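Local coordinates for protein NAD(P)H-FMN oxidoreductase (Bacillus subtilis, PDB 5LVA) that binds flavin mononucleotide and probably uses it to carry electrons from NAD(P)H to an acceptor, at residues Lys2-Phe8 and His57-Gln63; Leu33-Tyr37 and Lys49-Leu53. All coordinates share one frame; numbering follows the deposited sequence.

Contact 1 (Lys2-Phe8 and His57-Gln63); sequences KVLVLAF and HDRIVFQ
Val-3 to Ala-7 and Arg-59 to Gln-63 pair residue for residue as neighbouring parallel strands at the heart of the flavodoxin-like sheet; the axes of 3-7 and 59-63 approach to 4.7 Å. The backbone polar groups that face across the gap answer one another in a staggered ladder. Leu-4 N donates to Arg-59 O, Val-61 N to Leu-4 O (2.7 Å), Leu-6 N to Val-61 O, Gln-63 N to Leu-6 O, and Phe-8 N to Gln-63 O. At the N-terminal end, Lys-2 O accepts twice, from Asp-58 N at 2.8 Å and from Arg-59 N at 3.2 Å, while Lys-2 N donates to the anti side of Asp-58 OD2. An aspartate suits this strand entrance because its carboxylate can take up a backbone N-H. The Arg-59 guanidinium is taken up by Glu-100 and by Lys-172 O.

Beta-branched Val-3, Val-5 and Val-61 suit the extended backbone and share one face of the sheet, where Val-3 CG1 lies 3.9 Å from Val-61 CG2. Gln-63 is on that face too; with CG anti to the backbone N (chi1 -176°) and the chain extended, its buried amide reaches Tyr-166 OH through OE1 and Asn-18, an FMN-binding residue, through NE2.

On the other face, Leu-6 CD1 touches both Ile-60 CG2 (3.8 Å) and Phe-62 CE2, the leucine lying alongside the phenylalanine. His-57 lays its ring over Leu-4, and both ring nitrogens are satisfied, NE2 by Thr-32 OG1 and ND1 by Leu-53 O. With an alanine in place of His-57, Thr-32 OG1 and Leu-53 O are likely to lose these partners and a gap to open against Leu-4. The ring meets that leucine in a CH-pi contact, Leu-4 CB standing 3.9 Å from the centroid of the His-57 ring, 22° off its normal.

Contact 2 (Leu33-Tyr37 and Lys49-Leu53); sequences LRDLY and KEQKL
In this flavodoxin-like fold the edge strand 31-35 of the parallel sheet is tied to helix 47-56 by a buried salt bridge between Arg-34 and Glu-50. The backbones stay well apart, the axes of 33-35 and 49-53 approaching no closer than 12.8 Å, and long side chains span the distance. Arginine suits the strand end, having both the length and two parallel N-H groups to offer. It grips the carboxylate end-on: NH1 reaches Glu-50 OE1 at 2.6 Å in an almost straight bond (174° at the hydrogen), and NH2 reaches Glu-50 OE2 at 2.8 Å through the syn lone pair. The guanidinium and carboxylate planes are only 28° apart, close to coplanar.

The Glu-50 chain bends at chi2 (-59°), which helps bring its carboxylate to the arginine from the helix surface. Leu-53, one turn further along that helix, sets CD1 over one face of the guanidinium, 3.5 Å from Arg-34 NH1, so the flat cation has a greasy cover as well as an anion at its edge. Leu-36 and Glu-50 point toward each other, Leu-36 CD2 packing 3.8 Å from Glu-50 OE1.

Lys-49 NZ and Arg-34 NH2, 3.6 Å apart, gather round the same oxygen, Glu-39 OE1, each in a salt bridge. The Glu-50 carboxylate is also hydrogen-bonded by Tyr-40 OH at OE2 and Trp-78 NE1 at OE1. With two arginine N-H groups and these further partners around it, Glu-50 is likely to remain ionised despite its burial, its orientation fixed from several sides.

The centres of contacts 1 and 2 are about 9 Å apart, and the two meet directly. Along the chain contact 2 is nested inside the loop that contact 1 closes: strand 3-7 comes first, then strand 31-35 leading into helix 36-39, then helix 47-56, and finally strand 59-65. Strand 3-7 also neighbours strand 31-35, probably hydrogen-bonding to it, with Ala-7 N 3.0 Å from Arg-34 O and Val-5 O 3.0 Å from Arg-34 N. Leu-6 CB packs against Leu-36 CD1. Contacts 1 and 2 thus connect three adjacent strands with helix 47-56, and at one end of contact 1 the Gln-63 side chain comes within about 7 Å of the bound FMN.

Contact 1 (Lys2-Phe8 and His57-Gln63)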
loop_
_atom_site.group_PDB
_atom_site.type_symbol
_atom_site.label_atom_id
_atom_site.label_comp_id
_atom_site.label_asym_id
_atom_site.label_seq_id
_atom_site.Cartn_x
_atom_site.Cartn_y
_atom_site.Cartn_z
ATOM N N LYS A 2 4.571 15.185 -2.449
ATOM C CA LYS A 2 5.263 14.401 -1.424
ATOM C C LYS A 2 4.578 13.068 -1.150
ATOM O O LYS A 2 3.506 13.018 -0.573
ATOM C CB LYS A 2 5.382 15.192 -0.127
ATOM C CG LYS A 2 6.618 16.044 -0.069
ATOM C CD LYS A 2 7.049 16.281 1.355
ATOM C CE LYS A 2 7.630 17.671 1.519
ATOM N NZ LYS A 2 6.997 18.389 2.662
ATOM N N VAL A 3 5.225 11.980 -1.545
ATOM C CA VAL A 3 4.589 10.680 -1.479
ATOM C C VAL A 3 5.312 9.707 -0.568
ATOM O O VAL A 3 6.462 9.371 -0.796
ATOM C CB VAL A 3 4.484 10.057 -2.871
ATOM C CG1 VAL A 3 3.772 8.733 -2.799
ATOM C CG2 VAL A 3 3.773 11.006 -3.828
ATOM N N LEU A 4 4.614 9.246 0.463
ATOM C CA LEU A 4 5.144 8.253 1.381
ATOM C C LEU A 4 4.710 6.852 0.948
ATOM O O LEU A 4 3.523 6.566 0.894
ATOM C CB LEU A 4 4.675 8.560 2.800
ATOM C CG LEU A 4 5.135 7.671 3.949
ATOM C CD1 LEU A 4 6.637 7.761 4.163
ATOM C CD2 LEU A 4 4.405 8.056 5.205
ATOM N N VAL A 5 5.661 5.993 0.599
ATOM C CA VAL A 5 5.338 4.626 0.209
ATOM C C VAL A 5 5.727 3.683 1.318
ATOM O O VAL A 5 6.909 3.434 1.546
ATOM C CB VAL A 5 6.056 4.166 -1.087
ATOM C CG1 VAL A 5 5.648 2.749 -1.445
ATOM C CG2 VAL A 5 5.773 5.099 -2.250
ATOM N N LEU A 6 4.730 3.151 2.006
ATOM C CA LEU A 6 4.980 2.183 3.051
ATOM C C LEU A 6 4.890 0.772 2.492
ATOM O O LEU A 6 3.806 0.292 2.217
ATOM C CB LEU A 6 3.991 2.385 4.190
ATOM C CG LEU A 6 3.888 3.836 4.665
ATOM C CD1 LEU A 6 2.824 3.994 5.724
ATOM C CD2 LEU A 6 5.216 4.271 5.203
ATOM N N ALA A 7 6.033 0.110 2.317
ATOM C CA ALA A 7 6.040 -1.231 1.738
ATOM C C ALA A 7 6.019 -2.285 2.820
ATOM O O ALA A 7 6.802 -2.232 3.755
ATOM C CB ALA A 7 7.230 -1.418 0.839
ATOM N N PHE A 8 5.101 -3.239 2.693
ATOM C CA PHE A 8 4.962 -4.300 3.676
ATOM C C PHE A 8 5.149 -5.675 3.045
ATOM O O PHE A 8 4.201 -6.291 2.566
ATOM C CB PHE A 8 3.600 -4.240 4.368
ATOM C CG PHE A 8 3.384 -3.017 5.222
ATOM C CD1 PHE A 8 2.951 -1.828 4.662
ATOM C CD2 PHE A 8 3.558 -3.078 6.592
ATOM C CE1 PHE A 8 2.723 -0.715 5.440
ATOM C CE2 PHE A 8 3.331 -1.962 7.377
ATOM C CZ PHE A 8 2.918 -0.777 6.799
ATOM N N HIS A 57 3.953 14.056 4.607
ATOM C CA HIS A 57 3.697 13.757 3.197
ATOM C C HIS A 57 2.245 13.983 2.805
ATOM O O HIS A 57 1.359 13.953 3.650
ATOM C CB HIS A 57 4.089 12.317 2.872
ATOM C CG HIS A 57 5.545 12.037 3.041
ATOM N ND1 HIS A 57 6.143 11.950 4.278
ATOM C CD2 HIS A 57 6.525 11.818 2.133
ATOM C CE1 HIS A 57 7.431 11.693 4.125
ATOM N NE2 HIS A 57 7.687 11.604 2.832
ATOM N N ASP A 58 2.012 14.196 1.513
ATOM C CA ASP A 58 0.690 14.568 1.016
ATOM C C ASP A 58 -0.130 13.345 0.638
ATOM O O ASP A 58 -1.353 13.379 0.657
ATOM C CB ASP A 58 0.811 15.503 -0.197
ATOM C CG ASP A 58 1.695 16.717 0.075
ATOM O OD1 ASP A 58 1.412 17.466 1.027
ATOM O OD2 ASP A 58 2.675 16.922 -0.669
ATOM N N ARG A 59 0.555 12.265 0.289
ATOM C CA ARG A 59 -0.085 11.039 -0.138
ATOM C C ARG A 59 0.587 9.849 0.525
ATOM O O ARG A 59 1.799 9.780 0.580
ATOM C CB ARG A 59 -0.019 10.900 -1.655
ATOM C CG ARG A 59 -0.668 9.631 -2.173
ATOM C CD ARG A 59 -0.430 9.439 -3.647
ATOM N NE ARG A 59 -1.160 10.415 -4.436
ATOM C CZ ARG A 59 -1.273 10.374 -5.757
ATOM N NH1 ARG A 59 -0.696 9.401 -6.444
ATOM N NH2 ARG A 59 -1.966 11.313 -6.392
ATOM N N ILE A 60 -0.204 8.909 1.026
ATOM C CA ILE A 60 0.333 7.707 1.645
ATOM C C ILE A 60 -0.054 6.457 0.862
ATOM O O ILE A 60 -1.227 6.209 0.605
ATOM C CB ILE A 60 -0.148 7.572 3.076
ATOM C CG1 ILE A 60 0.050 8.902 3.787
ATOM C CG2 ILE A 60 0.610 6.463 3.778
ATOM C CD1 ILE A 60 -0.367 8.885 5.189
ATOM N N VAL A 61 0.956 5.685 0.476
ATOM C CA VAL A 61 0.769 4.502 -0.350
ATOM C C VAL A 61 1.117 3.250 0.418
ATOM O O VAL A 61 2.241 3.088 0.856
ATOM C CB VAL A 61 1.632 4.567 -1.614
ATOM C CG1 VAL A 61 1.510 3.296 -2.405
ATOM C CG2 VAL A 61 1.241 5.764 -2.459
ATOM N N PHE A 62 0.150 2.363 0.586
ATOM C CA PHE A 62 0.403 1.088 1.237
ATOM C C PHE A 62 0.688 0.033 0.180
ATOM O O PHE A 62 -0.189 -0.318 -0.603
ATOM C CB PHE A 62 -0.781 0.684 2.112
ATOM C CG PHE A 62 -1.095 1.672 3.200
ATOM C CD1 PHE A 62 -1.914 2.763 2.955
ATOM C CD2 PHE A 62 -0.562 1.516 4.464
ATOM C CE1 PHE A 62 -2.198 3.677 3.957
ATOM C CE2 PHE A 62 -0.833 2.426 5.469
ATOM C CZ PHE A 62 -1.660 3.503 5.217
ATOM N N GLN A 63 1.931 -0.442 0.140
ATOM C CA GLN A 63 2.352 -1.417 -0.852
ATOM C C GLN A 63 2.580 -2.764 -0.202
ATOM O O GLN A 63 3.340 -2.870 0.746
ATOM C CB GLN A 63 3.617 -0.955 -1.562
ATOM C CG GLN A 63 4.057 -1.870 -2.684
ATOM C CD GLN A 63 5.365 -1.453 -3.333
ATOM O OE1 GLN A 63 5.736 -0.286 -3.341
ATOM N NE2 GLN A 63 6.063 -2.418 -3.895
#

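Contact 2 (Leu33-Tyr37 and Lys49-Leu53)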
loop_
_atom_site.group_PDB
_atom_site.type_symbol
_atom_site.label_atom_id
_atom_site.label_comp_id
_atom_site.label_asym_id
_atom_site.label_seq_id
_atom_site.Cartn_x
_atom_site.Cartn_y
_atom_site.Cartn_z
ATOM N N LEU A 33 10.470 6.059 0.127
ATOM C CA LEU A 33 10.132 4.644 0.191
ATOM C C LEU A 33 10.667 4.059 1.477
ATOM O O LEU A 33 11.732 4.424 1.930
ATOM C CB LEU A 33 10.663 3.880 -1.021
ATOM C CG LEU A 33 10.125 2.447 -1.100
ATOM C CD1 LEU A 33 9.736 2.094 -2.517
ATOM C CD2 LEU A 33 11.133 1.448 -0.593
ATOM N N ARG A 34 9.888 3.178 2.085
ATOM C CA ARG A 34 10.277 2.541 3.325
ATOM C C ARG A 34 9.934 1.061 3.276
ATOM O O ARG A 34 8.935 0.661 2.699
ATOM C CB ARG A 34 9.601 3.205 4.519
ATOM C CG ARG A 34 10.034 4.621 4.763
ATOM C CD ARG A 34 9.326 5.217 5.968
ATOM N NE ARG A 34 9.712 4.557 7.207
ATOM C CZ ARG A 34 8.875 4.273 8.196
ATOM N NH1 ARG A 34 7.597 4.589 8.090
ATOM N NH2 ARG A 34 9.311 3.663 9.286
ATOM N N ASP A 35 10.800 0.263 3.884
ATOM C CA ASP A 35 10.650 -1.172 3.986
ATOM C C ASP A 35 10.392 -1.469 5.440
ATOM O O ASP A 35 11.330 -1.571 6.242
ATOM C CB ASP A 35 11.916 -1.870 3.486
ATOM C CG ASP A 35 11.848 -3.379 3.582
ATOM O OD1 ASP A 35 10.962 -3.932 4.247
ATOM O OD2 ASP A 35 12.716 -4.022 2.984
ATOM N N LEU A 36 9.127 -1.618 5.797
ATOM C CA LEU A 36 8.780 -1.654 7.206
ATOM C C LEU A 36 9.204 -2.918 7.936
ATOM O O LEU A 36 9.589 -2.842 9.090
ATOM C CB LEU A 36 7.287 -1.428 7.371
ATOM C CG LEU A 36 7.097 0.083 7.358
ATOM C CD1 LEU A 36 6.553 0.557 6.026
ATOM C CD2 LEU A 36 6.266 0.527 8.506
ATOM N N TYR A 37 9.159 -4.069 7.275
ATOM C CA TYR A 37 9.624 -5.300 7.898
ATOM C C TYR A 37 11.118 -5.226 8.175
ATOM O O TYR A 37 11.615 -5.798 9.135
ATOM C CB TYR A 37 9.314 -6.512 7.021
ATOM C CG TYR A 37 7.990 -7.163 7.318
ATOM C CD1 TYR A 37 7.861 -8.053 8.360
ATOM C CD2 TYR A 37 6.870 -6.882 6.560
ATOM C CE1 TYR A 37 6.666 -8.646 8.642
ATOM C CE2 TYR A 37 5.664 -7.480 6.833
ATOM C CZ TYR A 37 5.566 -8.356 7.875
ATOM O OH TYR A 37 4.365 -8.949 8.147
ATOM N N LYS A 49 7.162 8.058 15.268
ATOM C CA LYS A 49 7.929 8.157 14.037
ATOM C C LYS A 49 7.027 8.013 12.822
ATOM O O LYS A 49 7.088 8.817 11.896
ATOM C CB LYS A 49 9.025 7.090 14.001
ATOM C CG LYS A 49 9.920 7.163 12.765
ATOM C CD LYS A 49 10.860 5.973 12.679
ATOM C CE LYS A 49 11.539 5.921 11.322
ATOM N NZ LYS A 49 12.296 4.644 11.114
ATOM N N GLU A 50 6.187 6.982 12.845
ATOM C CA GLU A 50 5.245 6.716 11.771
ATOM C C GLU A 50 4.255 7.858 11.602
ATOM O O GLU A 50 4.059 8.353 10.497
ATOM C CB GLU A 50 4.498 5.418 12.035
ATOM C CG GLU A 50 5.384 4.234 12.264
ATOM C CD GLU A 50 6.283 3.953 11.096
ATOM O OE1 GLU A 50 5.815 4.009 9.948
ATOM O OE2 GLU A 50 7.471 3.680 11.334
ATOM N N GLN A 51 3.633 8.269 12.699
ATOM C CA GLN A 51 2.741 9.420 12.684
ATOM C C GLN A 51 3.397 10.637 12.058
ATOM O O GLN A 51 2.808 11.278 11.204
ATOM C CB GLN A 51 2.272 9.761 14.095
ATOM C CG GLN A 51 1.156 8.867 14.589
ATOM C CD GLN A 51 0.720 9.208 15.985
ATOM O OE1 GLN A 51 1.270 10.105 16.619
ATOM N NE2 GLN A 51 -0.264 8.490 16.480
ATOM N N LYS A 52 4.621 10.941 12.474
ATOM C CA LYS A 52 5.324 12.132 12.008
ATOM C C LYS A 52 5.629 12.088 10.526
ATOM O O LYS A 52 5.693 13.117 9.867
ATOM C CB LYS A 52 6.622 12.319 12.777
ATOM C CG LYS A 52 6.507 13.077 14.070
ATOM C CD LYS A 52 7.868 13.081 14.753
ATOM C CE LYS A 52 8.164 14.409 15.401
ATOM N NZ LYS A 52 7.751 15.543 14.518
ATOM N N LEU A 53 5.828 10.892 10.003
ATOM C CA LEU A 53 6.104 10.744 8.586
ATOM C C LEU A 53 4.847 10.949 7.764
ATOM O O LEU A 53 4.887 11.614 6.735
ATOM C CB LEU A 53 6.721 9.375 8.295
ATOM C CG LEU A 53 8.199 9.314 8.660
ATOM C CD1 LEU A 53 8.737 7.889 8.660
ATOM C CD2 LEU A 53 8.973 10.179 7.710
#